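Local structure of ferripyochelin binding protein (Pyrococcus horikoshii, 1V3W) at residues A[78-81]-A[82-86]; A[101-104]-A[105-109]; A[113-116]-A[117-121]; A[125-128]-A[129-133]. The protein probably works as a zinc-dependent gamma-class carbonic anhydrase, interconverting carbon dioxide and bicarbonate, and also binds calcium. All coordinates share one frame; numbering follows the deposited sequence.

The four contacts follow one another along the chain; none nests in or crosses another. Each closes a type II turn at a corner of a left-handed beta-helix. Contact 1 leads from strand 79-80 in one wall to strand 85-87 in the next. Contact 2 starts one coil on, where Ser101 and Ile103 pair with Met85, and turns from strand 102-103 to strand 108-109. Contact 3 joins strands 113-115 and 120-121, the latter pairing with strand 102-103. Contact 4 links strand 126-127, beside strand 108-109, to strand 131-135, beside strand 113-115. Together they tie all three walls, from the zinc-binding middle coils to the last turns.

Contact 1 (A[78-81]-A[82-86]); sequences VTIG and HNAMV. With ZN (zinc ion), chain B.
The imidazole of His82 springs from the turn just after Gly81: its CB lies 3.7 Å from Gly81 C, and the ring meets that carbon obliquely. CB leaves the chain pointing away from residues 78-81, and CG, anti to the carbonyl carbon of His82 (chi1 -47°), carries the ring on to the zinc. NE2 binds a zinc ion held with a second subunit, at 2.2 Å, and a water sits on the same metal. His65 and His87 of that second subunit supply the other two imidazoles, the His65 ring inclined about 60° to that of His82. At the ring's other nitrogen, ND1 makes a weak hydrogen bond to Asp60, while Tyr159 of the C-terminal helix packs against the side chain. The second flat group, the amide of Asn83, also faces the second subunit: OD1 bonds to Ser63 OG there and ND2 to Asn61 O.

The backbone beneath them is a type II turn from Gly81 to Ala84, one of the corners of a left-handed beta-helix, with Asn83 taking its positive-phi place (phi 61°). Ala84 N donates to Gly81 O at 3.0 Å, and Ala84 CB lies 3.1 Å from the same oxygen. Inside the corner Ile80 CG2 is anti to its own backbone N, and that branch meets both Ala84 CB and Val86 CG2, each at 4.2 Å. The Ile80 and Val86 side chains cross at about a right angle inside the beta-helix, where Ile80 also leans on Val62 and Ile64 of the preceding coil.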
loop_
_atom_site.group_PDB
_atom_site.type_symbol
_atom_site.label_atom_id
_atom_site.label_comp_id
_atom_site.label_asym_id
_atom_site.label_seq_id
_atom_site.Cartn_x
_atom_site.Cartn_y
_atom_site.Cartn_z
ATOM N N VAL A 78 2.385 8.440 18.136
ATOM C CA VAL A 78 1.803 8.603 16.815
ATOM C C VAL A 78 1.511 7.240 16.214
ATOM O O VAL A 78 2.335 6.327 16.278
ATOM C CB VAL A 78 2.750 9.364 15.860
ATOM C CG1 VAL A 78 2.178 9.356 14.441
ATOM C CG2 VAL A 78 2.932 10.793 16.340
ATOM N N THR A 79 0.318 7.109 15.647
ATOM C CA THR A 79 -0.096 5.874 15.000
ATOM C C THR A 79 -0.155 6.124 13.501
ATOM O O THR A 79 -0.968 6.923 13.039
ATOM C CB THR A 79 -1.497 5.434 15.477
ATOM O OG1 THR A 79 -1.434 5.037 16.851
ATOM C CG2 THR A 79 -2.009 4.270 14.637
ATOM N N ILE A 80 0.721 5.471 12.744
ATOM C CA ILE A 80 0.703 5.626 11.294
ATOM C C ILE A 80 0.004 4.378 10.766
ATOM O O ILE A 80 0.587 3.292 10.703
ATOM C CB ILE A 80 2.122 5.757 10.715
ATOM C CG1 ILE A 80 2.853 6.907 11.420
ATOM C CG2 ILE A 80 2.041 6.037 9.215
ATOM C CD1 ILE A 80 4.238 7.174 10.887
ATOM N N GLY A 81 -1.265 4.561 10.412
ATOM C CA GLY A 81 -2.112 3.478 9.953
ATOM C C GLY A 81 -1.670 2.662 8.763
ATOM O O GLY A 81 -0.953 3.135 7.884
ATOM N N HIS A 82 -2.134 1.419 8.743
ATOM C CA HIS A 82 -1.819 0.491 7.675
ATOM C C HIS A 82 -1.955 1.154 6.313
ATOM O O HIS A 82 -2.932 1.860 6.055
ATOM C CB HIS A 82 -2.797 -0.693 7.676
ATOM C CG HIS A 82 -3.033 -1.306 9.019
ATOM N ND1 HIS A 82 -2.209 -2.273 9.557
ATOM C CD2 HIS A 82 -4.023 -1.112 9.922
ATOM C CE1 HIS A 82 -2.684 -2.648 10.731
ATOM N NE2 HIS A 82 -3.784 -1.959 10.977
ATOM N N ASN A 83 -0.972 0.932 5.455
ATOM C CA ASN A 83 -0.953 1.459 4.104
ATOM C C ASN A 83 -0.972 2.959 3.878
ATOM O O ASN A 83 -1.181 3.428 2.756
ATOM C CB ASN A 83 -2.057 0.783 3.303
ATOM C CG ASN A 83 -1.757 -0.657 3.068
ATOM O OD1 ASN A 83 -1.748 -1.455 3.999
ATOM N ND2 ASN A 83 -1.451 -0.999 1.826
ATOM N N ALA A 84 -0.720 3.697 4.950
ATOM C CA ALA A 84 -0.646 5.142 4.850
ATOM C C ALA A 84 0.712 5.505 4.270
ATOM O O ALA A 84 1.605 4.659 4.154
ATOM C CB ALA A 84 -0.829 5.768 6.223
ATOM N N MET A 85 0.874 6.770 3.910
ATOM C CA MET A 85 2.123 7.225 3.329
ATOM C C MET A 85 2.423 8.636 3.826
ATOM O O MET A 85 1.609 9.543 3.663
ATOM C CB MET A 85 1.997 7.201 1.801
ATOM C CG MET A 85 3.300 7.159 1.024
ATOM S SD MET A 85 4.217 8.698 1.043
ATOM C CE MET A 85 5.866 8.093 1.453
ATOM N N VAL A 86 3.582 8.806 4.455
ATOM C CA VAL A 86 3.991 10.111 4.967
ATOM C C VAL A 86 5.210 10.559 4.170
ATOM O O VAL A 86 6.230 9.866 4.140
ATOM C CB VAL A 86 4.350 10.040 6.469
ATOM C CG1 VAL A 86 4.776 11.414 6.968
ATOM C CG2 VAL A 86 3.154 9.530 7.266
HETATM ZN ZN ZN B . -4.753 -2.324 12.882
HETATM O O HOH W 1 -3.777 -1.276 14.015
#

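Contact 2 (A[101-104]-A[105-109])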
loop_
_atom_site.group_PDB
_atom_site.type_symbol
_atom_site.label_atom_id
_atom_site.label_comp_id
_atom_site.label_asym_id
_atom_site.label_seq_id
_atom_site.Cartn_x
_atom_site.Cartn_y
_atom_site.Cartn_z
ATOM N N SER A 101 -4.080 6.790 4.284
ATOM C CA SER A 101 -4.129 8.232 4.086
ATOM C C SER A 101 -2.779 8.671 3.523
ATOM O O SER A 101 -1.861 7.857 3.396
ATOM C CB SER A 101 -4.415 8.961 5.406
ATOM O OG SER A 101 -3.365 8.787 6.343
ATOM N N VAL A 102 -2.663 9.951 3.183
ATOM C CA VAL A 102 -1.427 10.492 2.629
ATOM C C VAL A 102 -1.137 11.854 3.248
ATOM O O VAL A 102 -2.025 12.697 3.340
ATOM C CB VAL A 102 -1.528 10.675 1.095
ATOM C CG1 VAL A 102 -0.209 11.192 0.540
ATOM C CG2 VAL A 102 -1.920 9.359 0.435
ATOM N N ILE A 103 0.103 12.055 3.681
ATOM C CA ILE A 103 0.522 13.326 4.262
ATOM C C ILE A 103 1.655 13.800 3.369
ATOM O O ILE A 103 2.690 13.142 3.278
ATOM C CB ILE A 103 1.044 13.151 5.697
ATOM C CG1 ILE A 103 0.036 12.346 6.527
ATOM C CG2 ILE A 103 1.294 14.518 6.326
ATOM C CD1 ILE A 103 -1.349 12.958 6.605
ATOM N N LEU A 104 1.461 14.935 2.707
ATOM C CA LEU A 104 2.466 15.436 1.781
ATOM C C LEU A 104 3.498 16.418 2.337
ATOM O O LEU A 104 3.392 16.900 3.467
ATOM C CB LEU A 104 1.765 16.006 0.543
ATOM C CG LEU A 104 0.937 14.929 -0.175
ATOM C CD1 LEU A 104 0.119 15.537 -1.302
ATOM C CD2 LEU A 104 1.871 13.849 -0.707
ATOM N N ASP A 105 4.500 16.696 1.509
ATOM C CA ASP A 105 5.629 17.553 1.850
ATOM C C ASP A 105 5.318 18.935 2.397
ATOM O O ASP A 105 4.507 19.677 1.844
ATOM C CB ASP A 105 6.537 17.678 0.629
ATOM C CG ASP A 105 6.911 16.328 0.051
ATOM O OD1 ASP A 105 7.958 15.775 0.446
ATOM O OD2 ASP A 105 6.142 15.811 -0.788
ATOM N N GLY A 106 5.988 19.274 3.492
ATOM C CA GLY A 106 5.796 20.572 4.108
ATOM C C GLY A 106 4.601 20.664 5.033
ATOM O O GLY A 106 4.427 21.669 5.721
ATOM N N ALA A 107 3.769 19.629 5.053
ATOM C CA ALA A 107 2.604 19.643 5.926
ATOM C C ALA A 107 3.061 19.633 7.379
ATOM O O ALA A 107 4.106 19.065 7.708
ATOM C CB ALA A 107 1.720 18.434 5.647
ATOM N N LYS A 108 2.280 20.278 8.239
ATOM C CA LYS A 108 2.578 20.348 9.664
ATOM C C LYS A 108 1.314 19.915 10.393
ATOM O O LYS A 108 0.329 20.651 10.429
ATOM C CB LYS A 108 2.943 21.783 10.073
ATOM C CG LYS A 108 3.641 21.891 11.432
ATOM C CD LYS A 108 3.519 23.287 12.047
ATOM C CE LYS A 108 4.203 23.351 13.408
ATOM N NZ LYS A 108 4.213 22.022 14.080
ATOM N N ILE A 109 1.332 18.709 10.951
ATOM C CA ILE A 109 0.178 18.192 11.675
ATOM C C ILE A 109 0.350 18.478 13.160
ATOM O O ILE A 109 1.355 18.095 13.759
ATOM C CB ILE A 109 0.027 16.667 11.484
ATOM C CG1 ILE A 109 0.121 16.306 9.997
ATOM C CG2 ILE A 109 -1.308 16.209 12.048
ATOM C CD1 ILE A 109 -0.917 16.986 9.127
#
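Leu104 and Ala107 are the two ends of a type II turn at a corner of the left-handed beta-helix, where strand 102-103 bends over into strand 108-109. The polar part of the contact is the turn bond: Ala107 N donates to Leu104 O at 3.2 Å. Gly106 takes the third place with phi 83°, where a side chain would be jammed against the carbonyl oxygen of Asp105.

Asp105, at the second place, adds a polar group. Its CB touches Leu104 C at 3.7 Å, and with CG anti to the carbonyl carbon of Asp105 (chi1 -52°) the carboxylate stays beside the backbone, OD2 4.1 Å from Leu104 C. OD1 accepts two hydrogen bonds, from His87 ND1 and Ser67 OG. Since His87 is a zinc ligand, Asp105 is a second-shell residue that probably helps to fix how the imidazole is turned toward its metal.

The apolar contacts lie on the inner side of the bend. Ile103 CG2, not the longer branch, reaches across, 4.0 Å from Ala107 CB and 4.2 Å from Ile109 CG1; Val121 of the next coil packs on all three of these residues. Leu104 faces differently, packing on Pro123 and on Ile99 of the third subunit, so one corner serves both the core and a subunit interface. Ala107 CB completes the close fit, its methyl 3.1 Å from Leu104 O.

Contact 3 (A[113-116]-A[117-121]); sequences VIIG and AGAVV. With EDO (1,2-ethanediol), chain J.
Ala119 N donates to Gly116 O at 3.1 Å, the single hydrogen bond between residues 113-116 and 117-121, and its N-H points fairly straight at the acceptor (160°). Two other groups crowd that oxygen without bonding to it: Gly118 N stands 3.3 Å from Gly116 O at a poor angle, and Ala119 CB lies equally near. The bond closes a type II turn whose third residue, Gly118, has phi 75°, a backbone shape that glycine adopts readily.

On the inner side of the bend Ile115, just before the turn, reaches over with two different branches. Its CG2 lies 3.9 Å from the methyl of Ala119. The other branch folds round (chi2 -61°) to set CD1 4.0 Å from Val121 CG2, the two side chains crossing at about a right angle. These are inward-facing residues of a left-handed beta-helix, and the corner carries the chain from strand 113-115 to strand 120-121; Val133 of the following coil and Ile103 of the preceding one close over the same apolar cluster.

On the outer side, Ala117 CB sits 3.7 Å from Gly116 C and packs on Val120 of the second subunit, while Val120 meets Ala117 of the third, a repeated fit within the trimer. A molecule of 1,2-ethanediol, probably from the crystallisation liquor, gives a hydrogen bond from O1 to Gly118 O at 2.8 Å, and its C1 rests near Val120 CG2.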
loop_
_atom_site.group_PDB
_atom_site.type_symbol
_atom_site.label_atom_id
_atom_site.label_comp_id
_atom_site.label_asym_id
_atom_site.label_seq_id
_atom_site.Cartn_x
_atom_site.Cartn_y
_atom_site.Cartn_z
ATOM N N VAL A 113 -4.473 14.984 16.812
ATOM C CA VAL A 113 -5.160 15.100 15.536
ATOM C C VAL A 113 -5.465 13.718 14.983
ATOM O O VAL A 113 -4.707 12.770 15.189
ATOM C CB VAL A 113 -4.289 15.862 14.504
ATOM C CG1 VAL A 113 -4.870 15.715 13.099
ATOM C CG2 VAL A 113 -4.204 17.329 14.886
ATOM N N ILE A 114 -6.596 13.600 14.302
ATOM C CA ILE A 114 -6.958 12.344 13.670
ATOM C C ILE A 114 -7.166 12.649 12.201
ATOM O O ILE A 114 -7.944 13.534 11.848
ATOM C CB ILE A 114 -8.260 11.740 14.242
ATOM C CG1 ILE A 114 -8.029 11.293 15.688
ATOM C CG2 ILE A 114 -8.701 10.543 13.396
ATOM C CD1 ILE A 114 -9.257 10.706 16.354
ATOM N N ILE A 115 -6.422 11.946 11.354
ATOM C CA ILE A 115 -6.547 12.098 9.914
ATOM C C ILE A 115 -7.391 10.901 9.494
ATOM O O ILE A 115 -7.038 9.755 9.776
ATOM C CB ILE A 115 -5.175 12.026 9.211
ATOM C CG1 ILE A 115 -4.231 13.099 9.773
ATOM C CG2 ILE A 115 -5.356 12.189 7.709
ATOM C CD1 ILE A 115 -4.706 14.527 9.576
ATOM N N GLY A 116 -8.514 11.165 8.840
ATOM C CA GLY A 116 -9.386 10.084 8.421
ATOM C C GLY A 116 -8.780 9.149 7.395
ATOM O O GLY A 116 -7.847 9.508 6.675
ATOM N N ALA A 117 -9.319 7.934 7.331
ATOM C CA ALA A 117 -8.856 6.937 6.375
ATOM C C ALA A 117 -9.017 7.475 4.960
ATOM O O ALA A 117 -10.054 8.039 4.616
ATOM C CB ALA A 117 -9.658 5.650 6.535
ATOM N N GLY A 118 -7.977 7.311 4.151
ATOM C CA GLY A 118 -8.023 7.771 2.774
ATOM C C GLY A 118 -7.890 9.265 2.537
ATOM O O GLY A 118 -7.907 9.712 1.391
ATOM N N ALA A 119 -7.762 10.051 3.600
ATOM C CA ALA A 119 -7.629 11.493 3.432
ATOM C C ALA A 119 -6.242 11.843 2.907
ATOM O O ALA A 119 -5.296 11.074 3.071
ATOM C CB ALA A 119 -7.885 12.206 4.761
ATOM N N VAL A 120 -6.132 13.002 2.266
ATOM C CA VAL A 120 -4.858 13.465 1.734
ATOM C C VAL A 120 -4.583 14.871 2.240
ATOM O O VAL A 120 -5.316 15.807 1.922
ATOM C CB VAL A 120 -4.856 13.498 0.183
ATOM C CG1 VAL A 120 -3.537 14.089 -0.326
ATOM C CG2 VAL A 120 -5.051 12.095 -0.370
ATOM N N VAL A 121 -3.542 15.014 3.049
ATOM C CA VAL A 121 -3.167 16.324 3.559
ATOM C C VAL A 121 -2.211 16.922 2.525
ATOM O O VAL A 121 -1.099 16.430 2.329
ATOM C CB VAL A 121 -2.471 16.219 4.936
ATOM C CG1 VAL A 121 -2.019 17.596 5.396
ATOM C CG2 VAL A 121 -3.431 15.616 5.956
HETATM C C1 EDO J . -5.686 8.277 -0.306
HETATM O O1 EDO J . -7.003 8.215 -0.830
HETATM C C2 EDO J . -4.906 6.963 -0.029
HETATM O O2 EDO J . -5.856 5.875 0.118
#

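Contact 4 (A[125-128]-A[129-133]); sequences KEIP and DYSLV
A late corner of the left-handed beta-helix, the type II turn from Pro128 to Ser131, takes the chain from strand 126-127 into strand 131-135. The hydrogen bond across it comes from a side chain: Ser131 OG donates to Pro128 O at 2.7 Å. OG lies beside the backbone N and anti to the carbonyl carbon of Ser131 (chi1 -58°), which brings the hydroxyl back over the turn. It approaches from above the carbonyl plane, 53° out of it, with a C=O...O angle of 117°. The proline ring lies alongside, CB and CD each 3.8 Å from Ser131 OG. Replacing Ser131 by an alanine removes this hydroxyl, which would probably leave Pro128 O without its hydrogen-bond mate and the turn less firmly closed.

Below the turn Ile127 and Val133 reach toward each other tip to tip. Ile127 CG2 comes to 3.5 Å from Val133 CG2, a close approach for two methyls, and Ile127 CD1 touches the same methyl at 3.8 Å. Ile127 CG2 also rests 3.7 Å from Ser131 CB, wedged between the serine and the valine. Outward, Asp129 OD1 accepts a hydrogen bond from Asp111 N, and the Tyr130 ring meets that of His112 with their planes nearly parallel, both joining this turn to the coil before. An inward isoleucine, a small residue four positions on and the next aliphatic two beyond that follow the hexapeptide repeat of left-handed beta-helices.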
loop_
_atom_site.group_PDB
_atom_site.type_symbol
_atom_site.label_atom_id
_atom_site.label_comp_id
_atom_site.label_asym_id
_atom_site.label_seq_id
_atom_site.Cartn_x
_atom_site.Cartn_y
_atom_site.Cartn_z
ATOM N N LYS A 125 0.269 22.083 4.067
ATOM C CA LYS A 125 -0.965 22.274 4.824
ATOM C C LYS A 125 -0.701 22.186 6.323
ATOM O O LYS A 125 -0.083 21.232 6.796
ATOM C CB LYS A 125 -1.994 21.210 4.436
ATOM C CG LYS A 125 -3.309 21.287 5.206
ATOM C CD LYS A 125 -4.121 22.517 4.822
ATOM C CE LYS A 125 -5.498 22.493 5.473
ATOM N NZ LYS A 125 -6.367 23.605 4.990
ATOM N N GLU A 126 -1.169 23.181 7.068
ATOM C CA GLU A 126 -0.996 23.185 8.513
ATOM C C GLU A 126 -2.306 22.796 9.186
ATOM O O GLU A 126 -3.343 23.429 8.969
ATOM C CB GLU A 126 -0.543 24.566 8.996
ATOM C CG GLU A 126 0.798 24.998 8.421
ATOM C CD GLU A 126 1.329 26.270 9.053
ATOM O OE1 GLU A 126 2.411 26.732 8.634
ATOM O OE2 GLU A 126 0.670 26.803 9.971
ATOM N N ILE A 127 -2.257 21.741 9.993
ATOM C CA ILE A 127 -3.429 21.250 10.706
ATOM C C ILE A 127 -3.306 21.594 12.189
ATOM O O ILE A 127 -2.376 21.153 12.864
ATOM C CB ILE A 127 -3.565 19.719 10.560
ATOM C CG1 ILE A 127 -3.651 19.341 9.078
ATOM C CG2 ILE A 127 -4.796 19.231 11.316
ATOM C CD1 ILE A 127 -4.856 19.925 8.356
ATOM N N PRO A 128 -4.245 22.394 12.717
ATOM C CA PRO A 128 -4.207 22.780 14.133
ATOM C C PRO A 128 -4.433 21.611 15.094
ATOM O O PRO A 128 -4.953 20.566 14.704
ATOM C CB PRO A 128 -5.325 23.819 14.237
ATOM C CG PRO A 128 -5.416 24.379 12.845
ATOM C CD PRO A 128 -5.295 23.138 12.001
ATOM N N ASP A 129 -4.046 21.799 16.353
ATOM C CA ASP A 129 -4.229 20.765 17.365
ATOM C C ASP A 129 -5.711 20.435 17.519
ATOM O O ASP A 129 -6.575 21.269 17.239
ATOM C CB ASP A 129 -3.710 21.223 18.736
ATOM C CG ASP A 129 -2.257 21.653 18.716
ATOM O OD1 ASP A 129 -1.495 21.203 17.836
ATOM O OD2 ASP A 129 -1.869 22.438 19.609
ATOM N N TYR A 130 -5.993 19.214 17.967
ATOM C CA TYR A 130 -7.359 18.758 18.216
ATOM C C TYR A 130 -8.285 18.772 17.006
ATOM O O TYR A 130 -9.498 18.920 17.146
ATOM C CB TYR A 130 -7.961 19.594 19.350
ATOM C CG TYR A 130 -7.170 19.474 20.631
ATOM C CD1 TYR A 130 -7.217 18.307 21.389
ATOM C CD2 TYR A 130 -6.321 20.502 21.051
ATOM C CE1 TYR A 130 -6.439 18.156 22.532
ATOM C CE2 TYR A 130 -5.536 20.362 22.195
ATOM C CZ TYR A 130 -5.601 19.185 22.927
ATOM O OH TYR A 130 -4.823 19.021 24.052
ATOM N N SER A 131 -7.712 18.589 15.822
ATOM C CA SER A 131 -8.490 18.591 14.587
ATOM C C SER A 131 -8.788 17.204 14.033
ATOM O O SER A 131 -7.998 16.269 14.195
ATOM C CB SER A 131 -7.749 19.362 13.489
ATOM O OG SER A 131 -7.466 20.697 13.860
ATOM N N LEU A 132 -9.944 17.084 13.386
ATOM C CA LEU A 132 -10.334 15.859 12.703
ATOM C C LEU A 132 -10.234 16.295 11.247
ATOM O O LEU A 132 -10.861 17.278 10.847
ATOM C CB LEU A 132 -11.779 15.450 13.004
ATOM C CG LEU A 132 -12.268 14.328 12.074
ATOM C CD1 LEU A 132 -11.409 13.084 12.275
ATOM C CD2 LEU A 132 -13.730 14.012 12.342
ATOM N N VAL A 133 -9.432 15.584 10.465
ATOM C CA VAL A 133 -9.240 15.921 9.062
ATOM C C VAL A 133 -9.822 14.856 8.144
ATOM O O VAL A 133 -9.529 13.668 8.291
ATOM C CB VAL A 133 -7.740 16.095 8.740
ATOM C CG1 VAL A 133 -7.560 16.520 7.291
ATOM C CG2 VAL A 133 -7.124 17.120 9.684
#